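Local coordinates for DUF4136 domain-containing protein (Bacteroides thetaiotaomicron, PDB 4F54), which is of unknown function but belongs to the DUF4136 family of the TolB_N clan and is probably a bacterial lipoprotein, at residues T137-T142 with T162-G167; D14-V19 with R177-E182; F32-L37 with S82-I87; E105-Y110 with I141-N146. All blocks are in the same frame, centred on the assembly; numbering follows the deposited sequence.

Contact 1 (T137-T142 with T162-G167)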
loop_
_atom_site.group_PDB
_atom_site.type_symbol
_atom_site.label_atom_id
_atom_site.label_comp_id
_atom_site.label_asym_id
_atom_site.label_seq_id
_atom_site.Cartn_x
_atom_site.Cartn_y
_atom_site.Cartn_z
ATOM N N THR A 137 -9.031 8.339 -8.967
ATOM C CA THR A 137 -9.897 7.633 -8.055
ATOM C C THR A 137 -10.113 6.186 -8.544
ATOM O O THR A 137 -9.628 5.790 -9.619
ATOM C CB THR A 137 -11.249 8.351 -7.904
ATOM O OG1 THR A 137 -11.915 8.333 -9.176
ATOM C CG2 THR A 137 -11.065 9.827 -7.411
ATOM N N ASN A 138 -10.833 5.416 -7.725
ATOM C CA ASN A 138 -11.013 3.977 -7.915
ATOM C C ASN A 138 -9.663 3.275 -8.114
ATOM O O ASN A 138 -9.486 2.498 -9.053
ATOM C CB ASN A 138 -11.965 3.701 -9.067
ATOM C CG ASN A 138 -12.551 2.309 -9.002
ATOM O OD1 ASN A 138 -12.779 1.769 -7.927
ATOM N ND2 ASN A 138 -12.759 1.669 -10.181
ATOM N N SER A 139 -8.697 3.654 -7.297
ATOM C CA SER A 139 -7.318 3.180 -7.402
ATOM C C SER A 139 -6.792 2.904 -5.994
ATOM O O SER A 139 -7.345 3.360 -5.021
ATOM C CB SER A 139 -6.485 4.269 -8.067
ATOM O OG SER A 139 -6.922 4.521 -9.400
ATOM N N PHE A 140 -5.743 2.091 -5.903
ATOM C CA PHE A 140 -5.140 1.710 -4.610
ATOM C C PHE A 140 -3.672 2.099 -4.545
ATOM O O PHE A 140 -2.946 1.848 -5.467
ATOM C CB PHE A 140 -5.245 0.224 -4.311
ATOM C CG PHE A 140 -6.671 -0.317 -4.219
ATOM C CD1 PHE A 140 -7.382 -0.688 -5.360
ATOM C CD2 PHE A 140 -7.263 -0.533 -2.972
ATOM C CE1 PHE A 140 -8.679 -1.220 -5.241
ATOM C CE2 PHE A 140 -8.554 -1.045 -2.854
ATOM C CZ PHE A 140 -9.265 -1.375 -3.996
ATOM N N ILE A 141 -3.258 2.653 -3.390
ATOM C CA ILE A 141 -1.816 2.889 -3.062
ATOM C C ILE A 141 -1.513 2.016 -1.855
ATOM O O ILE A 141 -2.185 2.126 -0.837
ATOM C CB ILE A 141 -1.477 4.355 -2.676
ATOM C CG1 ILE A 141 -1.430 5.275 -3.882
ATOM C CG2 ILE A 141 -0.098 4.483 -1.974
ATOM C CD1 ILE A 141 -0.223 5.044 -4.799
ATOM N N THR A 142 -0.502 1.166 -1.991
ATOM C CA THR A 142 -0.057 0.232 -0.976
ATOM C C THR A 142 1.412 0.489 -0.752
ATOM O O THR A 142 2.191 0.606 -1.687
ATOM C CB THR A 142 -0.314 -1.206 -1.385
ATOM O OG1 THR A 142 -1.718 -1.358 -1.597
ATOM C CG2 THR A 142 0.261 -2.235 -0.320
ATOM N N THR A 162 6.348 -0.086 -2.951
ATOM C CA THR A 162 5.092 0.612 -3.196
ATOM C C THR A 162 4.418 0.014 -4.414
ATOM O O THR A 162 5.078 -0.336 -5.378
ATOM C CB THR A 162 5.345 2.137 -3.390
ATOM O OG1 THR A 162 6.096 2.639 -2.287
ATOM C CG2 THR A 162 4.023 2.926 -3.533
ATOM N N SER A 163 3.101 -0.055 -4.401
ATOM C CA SER A 163 2.331 -0.398 -5.581
ATOM C C SER A 163 1.196 0.601 -5.776
ATOM O O SER A 163 0.682 1.218 -4.805
ATOM C CB SER A 163 1.810 -1.849 -5.549
ATOM O OG SER A 163 0.841 -1.986 -4.526
ATOM N N TYR A 164 0.837 0.749 -7.054
ATOM C CA TYR A 164 -0.266 1.548 -7.488
ATOM C C TYR A 164 -1.102 0.704 -8.428
ATOM O O TYR A 164 -0.635 0.292 -9.506
ATOM C CB TYR A 164 0.181 2.830 -8.126
ATOM C CG TYR A 164 -0.881 3.836 -8.477
ATOM C CD1 TYR A 164 -1.860 4.187 -7.544
ATOM C CD2 TYR A 164 -0.813 4.574 -9.649
ATOM C CE1 TYR A 164 -2.802 5.161 -7.854
ATOM C CE2 TYR A 164 -1.741 5.557 -9.972
ATOM C CZ TYR A 164 -2.740 5.847 -9.043
ATOM O OH TYR A 164 -3.670 6.859 -9.332
ATOM N N LEU A 165 -2.336 0.422 -8.002
ATOM C CA LEU A 165 -3.292 -0.368 -8.821
ATOM C C LEU A 165 -4.330 0.620 -9.360
ATOM O O LEU A 165 -5.001 1.280 -8.559
ATOM C CB LEU A 165 -3.977 -1.388 -7.914
ATOM C CG LEU A 165 -3.057 -2.210 -7.015
ATOM C CD1 LEU A 165 -3.843 -3.324 -6.293
ATOM C CD2 LEU A 165 -1.907 -2.818 -7.821
ATOM N N THR A 166 -4.481 0.713 -10.667
ATOM C CA THR A 166 -5.286 1.804 -11.256
ATOM C C THR A 166 -5.852 1.397 -12.595
ATOM O O THR A 166 -5.670 0.256 -13.003
ATOM C CB THR A 166 -4.464 3.119 -11.321
ATOM O OG1 THR A 166 -5.339 4.214 -11.633
ATOM C CG2 THR A 166 -3.339 3.038 -12.350
ATOM N N GLY A 167 -6.559 2.290 -13.281
ATOM C CA GLY A 167 -7.042 1.956 -14.608
ATOM C C GLY A 167 -8.064 0.833 -14.694
ATOM O O GLY A 167 -8.210 0.180 -15.710
HETATM O O HOH W 1 -1.638 -0.634 -4.472
#
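Ser139 and Thr166 meet through their hydroxyls, with Ser139 OG 2.8 Å from Thr166 OG1. Ser139 OG donates to Thr137 O at 3.0 Å, from above the carbonyl plane. This ties the Ser139 hydroxyl back to the preceding loop. From Phe140 on the two segments pair as antiparallel strands, their short axes at 173°. Phe140 pairs with Leu165 as a hydrogen-bonded pair: Phe140 N donates to Leu165 O at 2.9 Å, and Leu165 N answers to Phe140 O. Their CB atoms lie together on one face of the sheet. Ile141 and Tyr164 form the next, non-hydrogen-bonded pair, on the other face. Tyr164 CG is anti to its backbone N (chi1 -173°), and the ring extends toward Ser139 CB. Phe140 O then lies at the ring edge, 3.3 Å from Tyr164 CD1, and Thr166 CB lies over one ring face. Ile141 CD1 also reaches this ring, but Ile141 has two conformers. Thr142 closes the ladder: Ser163 N donates to Thr142 O at 2.9 Å. A water bridges Thr142 OG1 and Ser163 OG, the latter at 2.8 Å. Thr142 OG1 is also hydrogen-bonded to Tyr65 OH, and Tyr164 OH to Ser134 O. The pair is central in the sheet, with strand 85-92 beside 139-142 and strand 18-23 beside 162-166. Helix 179-189 packs on the face of Phe140, Ser163 and Leu165.

Contact 2 (D14-V19 with R177-E182)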
loop_
_atom_site.group_PDB
_atom_site.type_symbol
_atom_site.label_atom_id
_atom_site.label_comp_id
_atom_site.label_asym_id
_atom_site.label_seq_id
_atom_site.Cartn_x
_atom_site.Cartn_y
_atom_site.Cartn_z
ATOM N N ASP A 14 -4.438 -7.527 -22.904
ATOM C CA ASP A 14 -4.677 -8.398 -21.709
ATOM C C ASP A 14 -5.561 -7.708 -20.616
ATOM O O ASP A 14 -6.772 -7.592 -20.799
ATOM C CB ASP A 14 -3.340 -8.937 -21.152
ATOM N N ASP A 15 -4.977 -7.237 -19.508
ATOM C CA ASP A 15 -5.759 -6.967 -18.277
ATOM C C ASP A 15 -6.703 -5.741 -18.300
ATOM O O ASP A 15 -6.503 -4.760 -19.023
ATOM C CB ASP A 15 -4.835 -6.850 -17.049
ATOM C CG ASP A 15 -3.873 -8.039 -16.903
ATOM O OD1 ASP A 15 -4.308 -9.202 -17.054
ATOM O OD2 ASP A 15 -2.680 -7.796 -16.617
ATOM N N ASN A 16 -7.726 -5.822 -17.459
ATOM C CA ASN A 16 -8.668 -4.734 -17.243
ATOM C C ASN A 16 -8.254 -3.802 -16.099
ATOM O O ASN A 16 -9.129 -3.302 -15.397
ATOM C CB ASN A 16 -10.021 -5.321 -16.844
ATOM C CG ASN A 16 -10.599 -6.212 -17.891
ATOM O OD1 ASN A 16 -10.550 -5.889 -19.071
ATOM N ND2 ASN A 16 -11.143 -7.354 -17.470
ATOM N N TYR A 17 -6.939 -3.655 -15.877
ATOM C CA TYR A 17 -6.345 -2.785 -14.866
ATOM C C TYR A 17 -4.838 -2.630 -15.166
ATOM O O TYR A 17 -4.282 -3.306 -16.039
ATOM C CB TYR A 17 -6.551 -3.374 -13.477
ATOM C CG TYR A 17 -6.059 -4.798 -13.363
ATOM C CD1 TYR A 17 -4.701 -5.083 -13.175
ATOM C CD2 TYR A 17 -6.933 -5.867 -13.538
ATOM C CE1 TYR A 17 -4.248 -6.387 -13.125
ATOM C CE2 TYR A 17 -6.503 -7.166 -13.476
ATOM C CZ TYR A 17 -5.162 -7.440 -13.279
ATOM O OH TYR A 17 -4.753 -8.774 -13.231
ATOM N N LEU A 18 -4.198 -1.711 -14.451
ATOM C CA LEU A 18 -2.774 -1.368 -14.585
ATOM C C LEU A 18 -2.152 -1.502 -13.219
ATOM O O LEU A 18 -2.738 -1.101 -12.251
ATOM C CB LEU A 18 -2.593 0.073 -15.058
ATOM C CG LEU A 18 -3.192 0.401 -16.454
ATOM C CD1 LEU A 18 -3.222 1.886 -16.774
ATOM C CD2 LEU A 18 -2.479 -0.354 -17.570
ATOM N N VAL A 19 -0.934 -2.020 -13.150
ATOM C CA VAL A 19 -0.254 -2.273 -11.891
ATOM C C VAL A 19 1.182 -1.743 -12.008
ATOM O O VAL A 19 1.937 -2.172 -12.886
ATOM C CB VAL A 19 -0.201 -3.780 -11.553
ATOM C CG1 VAL A 19 0.633 -4.030 -10.264
ATOM C CG2 VAL A 19 -1.593 -4.334 -11.385
ATOM N N ARG A 177 -15.797 -9.556 -12.017
ATOM C CA ARG A 177 -14.580 -10.296 -11.732
ATOM C C ARG A 177 -13.999 -9.645 -10.469
ATOM O O ARG A 177 -14.369 -8.521 -10.089
ATOM C CB ARG A 177 -13.636 -10.225 -12.916
ATOM C CG ARG A 177 -14.189 -10.923 -14.154
ATOM C CD ARG A 177 -13.251 -10.755 -15.333
ATOM N NE ARG A 177 -11.947 -11.351 -15.041
ATOM C CZ ARG A 177 -10.828 -11.112 -15.719
ATOM N NH1 ARG A 177 -10.821 -10.275 -16.755
ATOM N NH2 ARG A 177 -9.701 -11.714 -15.349
ATOM N N THR A 178 -13.119 -10.335 -9.776
ATOM C CA THR A 178 -12.649 -9.757 -8.526
ATOM C C THR A 178 -11.415 -8.915 -8.872
ATOM O O THR A 178 -10.334 -9.306 -8.481
ATOM C CB THR A 178 -12.321 -10.878 -7.508
ATOM O OG1 THR A 178 -11.401 -11.828 -8.092
ATOM C CG2 THR A 178 -13.607 -11.603 -7.074
ATOM N N LEU A 179 -11.551 -7.837 -9.678
ATOM C CA LEU A 179 -10.331 -7.302 -10.328
ATOM C C LEU A 179 -9.297 -6.769 -9.321
ATOM O O LEU A 179 -8.097 -6.874 -9.561
ATOM C CB LEU A 179 -10.608 -6.237 -11.411
ATOM C CG LEU A 179 -11.222 -6.711 -12.757
ATOM C CD1 LEU A 179 -11.365 -5.504 -13.684
ATOM C CD2 LEU A 179 -10.454 -7.841 -13.442
ATOM N N ALA A 180 -9.746 -6.162 -8.213
ATOM C CA ALA A 180 -8.773 -5.709 -7.210
ATOM C C ALA A 180 -7.856 -6.875 -6.754
ATOM O O ALA A 180 -6.649 -6.665 -6.527
ATOM C CB ALA A 180 -9.443 -5.126 -5.994
ATOM N N ILE A 181 -8.436 -8.056 -6.527
ATOM C CA ILE A 181 -7.631 -9.192 -6.049
ATOM C C ILE A 181 -6.629 -9.624 -7.124
ATOM O O ILE A 181 -5.471 -9.960 -6.811
ATOM C CB ILE A 181 -8.520 -10.370 -5.556
ATOM C CG1 ILE A 181 -9.087 -10.041 -4.167
ATOM C CG2 ILE A 181 -7.759 -11.694 -5.546
ATOM C CD1 ILE A 181 -10.445 -10.664 -3.909
ATOM N N GLU A 182 -7.071 -9.639 -8.367
ATOM C CA GLU A 182 -6.200 -9.995 -9.486
ATOM C C GLU A 182 -5.039 -8.980 -9.622
ATOM O O GLU A 182 -3.865 -9.367 -9.874
ATOM C CB GLU A 182 -6.995 -10.127 -10.790
ATOM C CG GLU A 182 -8.012 -11.274 -10.791
ATOM C CD GLU A 182 -8.913 -11.283 -12.028
ATOM O OE1 GLU A 182 -8.604 -10.572 -12.996
ATOM O OE2 GLU A 182 -9.930 -12.000 -12.026
HETATM O O HOH W 2 -8.254 -8.692 -16.351
HETATM O O HOH W 3 -6.268 -10.589 -14.184
#
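The Tyr17 ring has Leu179 CD2 near its plane at one edge, 4.0 Å from Tyr17 CE2. Asp15 CB lies over the centre of one face, and a water sits in plane at the edge. Leu179 CD2 also covers one face of the Arg177 guanidinium, though that arginine is poorly ordered. Leu179 CD1 meets Asn16 CB at 3.4 Å. Tyr17 CG lies between its backbone N and carbonyl carbon (chi1 54°), aiming the ring at helix 179-189. Tyr17 OH comes 3.6 Å from Glu182 CB. In one of two Glu182 conformers, OE1 shares that water with Tyr17 OH and forms a salt bridge with Arg177 NH2. An alanine at Tyr17 is likely to leave this water without one mate and open a gap beside Leu179. A second water binds Asn16 N and, weakly, Arg177 NH1. The direct contact is thus mainly apolar, and waters carry the polar links from the loop before strand 18-23 to the helix start.

Contact 3 (F32-L37 with S82-I87). With SO4 (sulfate ion), chain B.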
loop_
_atom_site.group_PDB
_atom_site.type_symbol
_atom_site.label_atom_id
_atom_site.label_comp_id
_atom_site.label_asym_id
_atom_site.label_seq_id
_atom_site.Cartn_x
_atom_site.Cartn_y
_atom_site.Cartn_z
ATOM N N PHE A 32 14.000 -9.970 6.385
ATOM C CA PHE A 32 12.725 -9.895 7.055
ATOM C C PHE A 32 12.109 -11.294 7.174
ATOM O O PHE A 32 12.193 -12.100 6.256
ATOM C CB PHE A 32 11.792 -8.966 6.280
ATOM C CG PHE A 32 12.435 -7.670 5.880
ATOM C CD1 PHE A 32 12.674 -6.704 6.838
ATOM C CD2 PHE A 32 12.790 -7.415 4.567
ATOM C CE1 PHE A 32 13.297 -5.501 6.506
ATOM C CE2 PHE A 32 13.383 -6.193 4.221
ATOM C CZ PHE A 32 13.657 -5.256 5.206
ATOM N N SER A 33 11.419 -11.512 8.271
ATOM C CA SER A 33 10.718 -12.779 8.515
ATOM C C SER A 33 9.217 -12.639 8.674
ATOM O O SER A 33 8.456 -13.547 8.293
ATOM C CB SER A 33 11.302 -13.421 9.770
ATOM O OG SER A 33 12.627 -13.874 9.474
ATOM N N THR A 34 8.772 -11.541 9.301
ATOM C CA THR A 34 7.374 -11.377 9.690
ATOM C C THR A 34 6.845 -10.039 9.123
ATOM O O THR A 34 7.627 -9.124 8.782
ATOM C CB THR A 34 7.175 -11.377 11.217
ATOM O OG1 THR A 34 7.935 -10.306 11.778
ATOM C CG2 THR A 34 7.628 -12.759 11.817
ATOM N N PHE A 35 5.520 -9.968 9.018
ATOM C CA PHE A 35 4.869 -8.737 8.589
ATOM C C PHE A 35 3.621 -8.507 9.419
ATOM O O PHE A 35 3.047 -9.437 9.970
ATOM C CB PHE A 35 4.488 -8.777 7.090
ATOM C CG PHE A 35 3.370 -9.724 6.776
ATOM C CD1 PHE A 35 3.583 -11.124 6.630
ATOM C CD2 PHE A 35 2.068 -9.251 6.642
ATOM C CE1 PHE A 35 2.520 -11.997 6.361
ATOM C CE2 PHE A 35 1.000 -10.140 6.370
ATOM C CZ PHE A 35 1.237 -11.495 6.221
ATOM N N TYR A 36 3.191 -7.250 9.483
ATOM C CA TYR A 36 1.918 -6.917 10.016
ATOM C C TYR A 36 1.215 -6.081 8.979
ATOM O O TYR A 36 1.666 -5.022 8.566
ATOM C CB TYR A 36 2.046 -6.101 11.331
ATOM C CG TYR A 36 0.729 -5.799 11.984
ATOM C CD1 TYR A 36 -0.051 -4.679 11.599
ATOM C CD2 TYR A 36 0.209 -6.644 12.957
ATOM C CE1 TYR A 36 -1.269 -4.396 12.202
ATOM C CE2 TYR A 36 -1.036 -6.382 13.556
ATOM C CZ TYR A 36 -1.781 -5.268 13.156
ATOM O OH TYR A 36 -3.013 -5.020 13.735
ATOM N N LEU A 37 0.071 -6.600 8.557
ATOM C CA LEU A 37 -0.824 -5.880 7.677
ATOM C C LEU A 37 -1.829 -5.039 8.463
ATOM O O LEU A 37 -2.631 -5.576 9.247
ATOM C CB LEU A 37 -1.521 -6.863 6.726
ATOM C CG LEU A 37 -2.602 -6.340 5.781
ATOM C CD1 LEU A 37 -1.999 -5.367 4.774
ATOM C CD2 LEU A 37 -3.284 -7.550 5.094
ATOM N N SER A 82 6.393 -6.217 17.166
ATOM C CA SER A 82 7.269 -7.346 16.873
ATOM C C SER A 82 7.482 -7.630 15.367
ATOM O O SER A 82 8.328 -8.437 15.025
ATOM C CB SER A 82 6.782 -8.608 17.595
ATOM O OG SER A 82 5.593 -9.111 17.062
ATOM N N ALA A 83 6.781 -6.937 14.467
ATOM C CA ALA A 83 6.857 -7.256 13.029
ATOM C C ALA A 83 8.089 -6.645 12.377
ATOM O O ALA A 83 8.493 -5.548 12.764
ATOM C CB ALA A 83 5.587 -6.775 12.301
ATOM N N ASP A 84 8.650 -7.302 11.353
ATOM C CA ASP A 84 9.787 -6.753 10.593
ATOM C C ASP A 84 9.325 -5.754 9.520
ATOM O O ASP A 84 9.981 -4.716 9.254
ATOM C CB ASP A 84 10.608 -7.861 9.944
ATOM C CG ASP A 84 11.206 -8.828 10.963
ATOM O OD1 ASP A 84 11.545 -8.379 12.098
ATOM O OD2 ASP A 84 11.326 -10.023 10.611
ATOM N N LEU A 85 8.197 -6.108 8.891
ATOM C CA LEU A 85 7.610 -5.326 7.805
ATOM C C LEU A 85 6.154 -4.950 8.125
ATOM O O LEU A 85 5.416 -5.721 8.749
ATOM C CB LEU A 85 7.670 -6.139 6.511
ATOM C CG LEU A 85 9.034 -6.513 5.858
ATOM C CD1 LEU A 85 8.800 -7.631 4.839
ATOM C CD2 LEU A 85 9.595 -5.233 5.188
ATOM N N GLY A 86 5.776 -3.727 7.743
ATOM C CA GLY A 86 4.376 -3.308 7.835
ATOM C C GLY A 86 3.825 -3.068 6.466
ATOM O O GLY A 86 4.560 -2.645 5.575
ATOM N N ILE A 87 2.528 -3.346 6.260
ATOM C CA ILE A 87 1.862 -2.988 5.035
ATOM C C ILE A 87 0.647 -2.133 5.365
ATOM O O ILE A 87 -0.172 -2.469 6.263
ATOM C CB ILE A 87 1.400 -4.253 4.264
ATOM C CG1 ILE A 87 2.601 -5.153 3.898
ATOM C CG2 ILE A 87 0.601 -3.900 2.983
ATOM C CD1 ILE A 87 2.192 -6.508 3.325
HETATM S S SO4 B . -5.435 -2.537 12.915
HETATM O O1 SO4 B . -4.822 -1.193 13.200
HETATM O O2 SO4 B . -4.529 -3.493 12.233
HETATM O O3 SO4 B . -5.858 -3.208 14.178
HETATM O O4 SO4 B . -6.676 -2.298 12.103
HETATM O O HOH W 4 14.164 -11.775 10.298
HETATM O O HOH W 5 8.155 -10.917 14.537
#
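Phe32 presents a ring face to Leu85: Leu85 CD2 sits over the ring centre, 3.7 Å from the centroid and 6° off the ring normal. Asp84 CB comes to the edge of the same ring. The Asp84 carboxylate grips the facing backbone with one oxygen. Ser33 N donates to Asp84 OD2 at 2.8 Å on its anti lone pair, and Thr34 N reaches OD2 from above the carboxylate plane. Asp84 N in turn donates to Thr34 OG1 at 3.1 Å. These bonds lead into the parallel pairing of 34-37 with 85-87. The two neighbouring strands are joined through helix 56-70, which packs on the face of Phe35, Leu37 and Ile87; strands 42-44, 51-52 and 75-76 of the same sheet also lie in the connection. Tyr36 N donates to Leu85 O, and Ile87 N to Tyr36 O. On the helix side Leu37 CD1 presses tightly on Ile87 CG2 at 3.5 Å. On the other face Tyr36 CB packs on Ala83 CB. The Tyr36 ring, with CG anti to the backbone N (chi1 -176°), leads away from 82-87 toward helix 116-119. Tyr36 OH donates to O2 of a sulfate ion, probably from the crystallisation liquor, at 2.6 Å.

Contact 4 (E105-Y110 with I141-N146)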
loop_
_atom_site.group_PDB
_atom_site.type_symbol
_atom_site.label_atom_id
_atom_site.label_comp_id
_atom_site.label_asym_id
_atom_site.label_seq_id
_atom_site.Cartn_x
_atom_site.Cartn_y
_atom_site.Cartn_z
ATOM N N GLU A 105 5.105 11.770 -3.959
ATOM C CA GLU A 105 4.280 11.000 -3.008
ATOM C C GLU A 105 3.078 11.876 -2.623
ATOM O O GLU A 105 2.976 12.384 -1.494
ATOM C CB GLU A 105 5.102 10.650 -1.767
ATOM C CG GLU A 105 6.327 9.794 -2.054
ATOM C CD GLU A 105 7.563 10.557 -2.496
ATOM O OE1 GLU A 105 7.555 11.800 -2.455
ATOM O OE2 GLU A 105 8.531 9.874 -2.939
ATOM N N TRP A 106 2.167 12.067 -3.580
ATOM C CA TRP A 106 1.091 13.056 -3.441
ATOM C C TRP A 106 0.116 12.648 -2.373
ATOM O O TRP A 106 -0.539 13.494 -1.819
ATOM C CB TRP A 106 0.373 13.361 -4.779
ATOM C CG TRP A 106 0.244 12.196 -5.731
ATOM C CD1 TRP A 106 1.014 11.938 -6.851
ATOM C CD2 TRP A 106 -0.717 11.081 -5.653
ATOM N NE1 TRP A 106 0.630 10.757 -7.459
ATOM C CE2 TRP A 106 -0.402 10.186 -6.785
ATOM C CE3 TRP A 106 -1.773 10.740 -4.787
ATOM C CZ2 TRP A 106 -1.123 9.025 -7.029
ATOM C CZ3 TRP A 106 -2.483 9.556 -5.055
ATOM C CH2 TRP A 106 -2.150 8.716 -6.145
ATOM N N TRP A 107 0.072 11.360 -2.027
ATOM C CA TRP A 107 -0.871 10.832 -1.062
ATOM C C TRP A 107 -0.561 11.396 0.268
ATOM O O TRP A 107 -1.451 11.446 1.080
ATOM C CB TRP A 107 -0.904 9.306 -1.075
ATOM C CG TRP A 107 0.452 8.651 -1.198
ATOM C CD1 TRP A 107 1.278 8.209 -0.166
ATOM C CD2 TRP A 107 1.189 8.363 -2.438
ATOM N NE1 TRP A 107 2.428 7.678 -0.657
ATOM C CE2 TRP A 107 2.416 7.712 -2.042
ATOM C CE3 TRP A 107 0.943 8.559 -3.791
ATOM C CZ2 TRP A 107 3.387 7.349 -2.959
ATOM C CZ3 TRP A 107 1.914 8.137 -4.719
ATOM C CH2 TRP A 107 3.107 7.520 -4.289
ATOM N N TRP A 108 0.679 11.849 0.509
ATOM C CA TRP A 108 1.015 12.511 1.778
ATOM C C TRP A 108 0.258 13.777 1.993
ATOM O O TRP A 108 0.210 14.261 3.138
ATOM C CB TRP A 108 2.474 12.893 1.867
ATOM C CG TRP A 108 3.416 11.730 1.897
ATOM C CD1 TRP A 108 3.154 10.400 2.187
ATOM C CD2 TRP A 108 4.829 11.791 1.623
ATOM N NE1 TRP A 108 4.290 9.647 2.105
ATOM C CE2 TRP A 108 5.330 10.425 1.766
ATOM C CE3 TRP A 108 5.712 12.817 1.276
ATOM C CZ2 TRP A 108 6.663 10.110 1.553
ATOM C CZ3 TRP A 108 7.056 12.477 1.111
ATOM C CH2 TRP A 108 7.506 11.161 1.241
ATOM N N GLY A 109 -0.276 14.361 0.936
ATOM C CA GLY A 109 -1.083 15.580 1.039
ATOM C C GLY A 109 -2.483 15.361 1.608
ATOM O O GLY A 109 -3.165 16.326 1.892
ATOM N N TYR A 110 -2.928 14.109 1.742
ATOM C CA TYR A 110 -4.228 13.838 2.347
ATOM C C TYR A 110 -4.081 13.926 3.860
ATOM O O TYR A 110 -3.283 13.156 4.442
ATOM C CB TYR A 110 -4.740 12.447 1.978
ATOM C CG TYR A 110 -6.050 12.105 2.604
ATOM C CD1 TYR A 110 -7.141 12.942 2.434
ATOM C CD2 TYR A 110 -6.202 10.988 3.414
ATOM C CE1 TYR A 110 -8.357 12.675 3.021
ATOM C CE2 TYR A 110 -7.429 10.682 3.988
ATOM C CZ TYR A 110 -8.493 11.529 3.799
ATOM O OH TYR A 110 -9.685 11.259 4.409
ATOM N N ILE A 141 -3.258 2.653 -3.390
ATOM C CA ILE A 141 -1.816 2.889 -3.062
ATOM C C ILE A 141 -1.513 2.016 -1.855
ATOM O O ILE A 141 -2.185 2.126 -0.837
ATOM C CB ILE A 141 -1.477 4.355 -2.676
ATOM C CG1 ILE A 141 -1.430 5.275 -3.882
ATOM C CG2 ILE A 141 -0.098 4.483 -1.974
ATOM C CD1 ILE A 141 -0.223 5.044 -4.799
ATOM N N THR A 142 -0.502 1.166 -1.991
ATOM C CA THR A 142 -0.057 0.232 -0.976
ATOM C C THR A 142 1.412 0.489 -0.752
ATOM O O THR A 142 2.191 0.606 -1.687
ATOM C CB THR A 142 -0.314 -1.206 -1.385
ATOM O OG1 THR A 142 -1.718 -1.358 -1.597
ATOM C CG2 THR A 142 0.261 -2.235 -0.320
ATOM N N GLU A 143 1.792 0.580 0.509
ATOM C CA GLU A 143 3.200 0.790 0.931
ATOM C C GLU A 143 3.582 -0.265 1.973
ATOM O O GLU A 143 2.815 -0.576 2.905
ATOM C CB GLU A 143 3.414 2.203 1.485
ATOM C CG GLU A 143 3.218 3.284 0.427
ATOM C CD GLU A 143 3.212 4.686 1.050
ATOM O OE1 GLU A 143 2.495 4.909 2.042
ATOM O OE2 GLU A 143 3.952 5.578 0.567
HETATM N N MSE A 144 4.813 -0.736 1.825
HETATM C CA MSE A 144 5.484 -1.699 2.671
HETATM C C MSE A 144 6.656 -1.000 3.308
HETATM O O MSE A 144 7.484 -0.388 2.641
HETATM C CB MSE A 144 5.954 -2.939 1.892
HETATM C CG MSE A 144 6.487 -4.046 2.802
HETATM SE SE MSE A 144 7.052 -5.570 1.720
HETATM C CE MSE A 144 5.367 -5.859 0.680
ATOM N N VAL A 145 6.651 -1.001 4.630
ATOM C CA VAL A 145 7.584 -0.234 5.449
ATOM C C VAL A 145 8.517 -1.162 6.256
ATOM O O VAL A 145 8.125 -2.278 6.694
ATOM C CB VAL A 145 6.843 0.749 6.422
ATOM C CG1 VAL A 145 6.093 1.844 5.627
ATOM C CG2 VAL A 145 5.913 0.073 7.409
ATOM N N ASN A 146 9.748 -0.689 6.448
ATOM C CA ASN A 146 10.747 -1.412 7.243
ATOM C C ASN A 146 10.673 -1.012 8.717
ATOM O O ASN A 146 11.286 -0.014 9.144
ATOM C CB ASN A 146 12.162 -1.151 6.699
ATOM C CG ASN A 146 13.206 -1.956 7.417
ATOM O OD1 ASN A 146 12.912 -2.653 8.393
ATOM N ND2 ASN A 146 14.447 -1.840 6.953
HETATM O O HOH W 6 4.536 6.982 2.847
#
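Trp107 is clamped between Ile141 and its own loop. Ile141 CG2, in one of two conformers, lies 4.0 Å over the centre of one face of the Trp107 indole, and Glu105 CA backs the opposite face toward the rim. The tightest stacking is within the loop, with Trp107 CE3 3.4 Å above the Trp106 ring. Trp107 has CG between the backbone N and the carbonyl carbon (chi1 41°), which turns NE1 toward strand 139-146. There Trp107 NE1 donates to Glu143 OE2 at 2.9 Å, with a bent N-H...O angle of 142°. It approaches from above the carboxylate plane. The Trp108 side is looser and partly exposed. A water accepts from Trp108 NE1 and donates to Glu143 OE2. With an alanine in place of Trp107, Glu143 OE2 would probably lose its indole donor and a gap would open over Ile141. Tyr127 OH is also hydrogen-bonded to Glu143 OE2, and Tyr113 OH and Gln88 NE2 to OE1. The buried carboxylate is thus satisfied by uncharged partners and water.

Contacts 1 and 4 are buried, while contacts 2 and 3 are only partly so. Contacts 1 and 4 share Ile141 and Thr142 on strand 139-146. Contact 1 joins that strand to its sheet neighbour by backbone bonds, and contact 4 joins it to a tryptophan-rich loop by ring packing and one indole bond. Contact 3 is another strand pairing, but parallel, and lies on the opposite side of the chain's centre from contact 1. Gly86 O and Val145 N, 2.8 Å apart, connect it to the strand of contact 4. Contact 2 brings the start of helix 179-189 to the loop leading into strand 18-23 through apolar and water contacts. It borders contact 1, with Leu18 N 2.9 Å from Thr166 O.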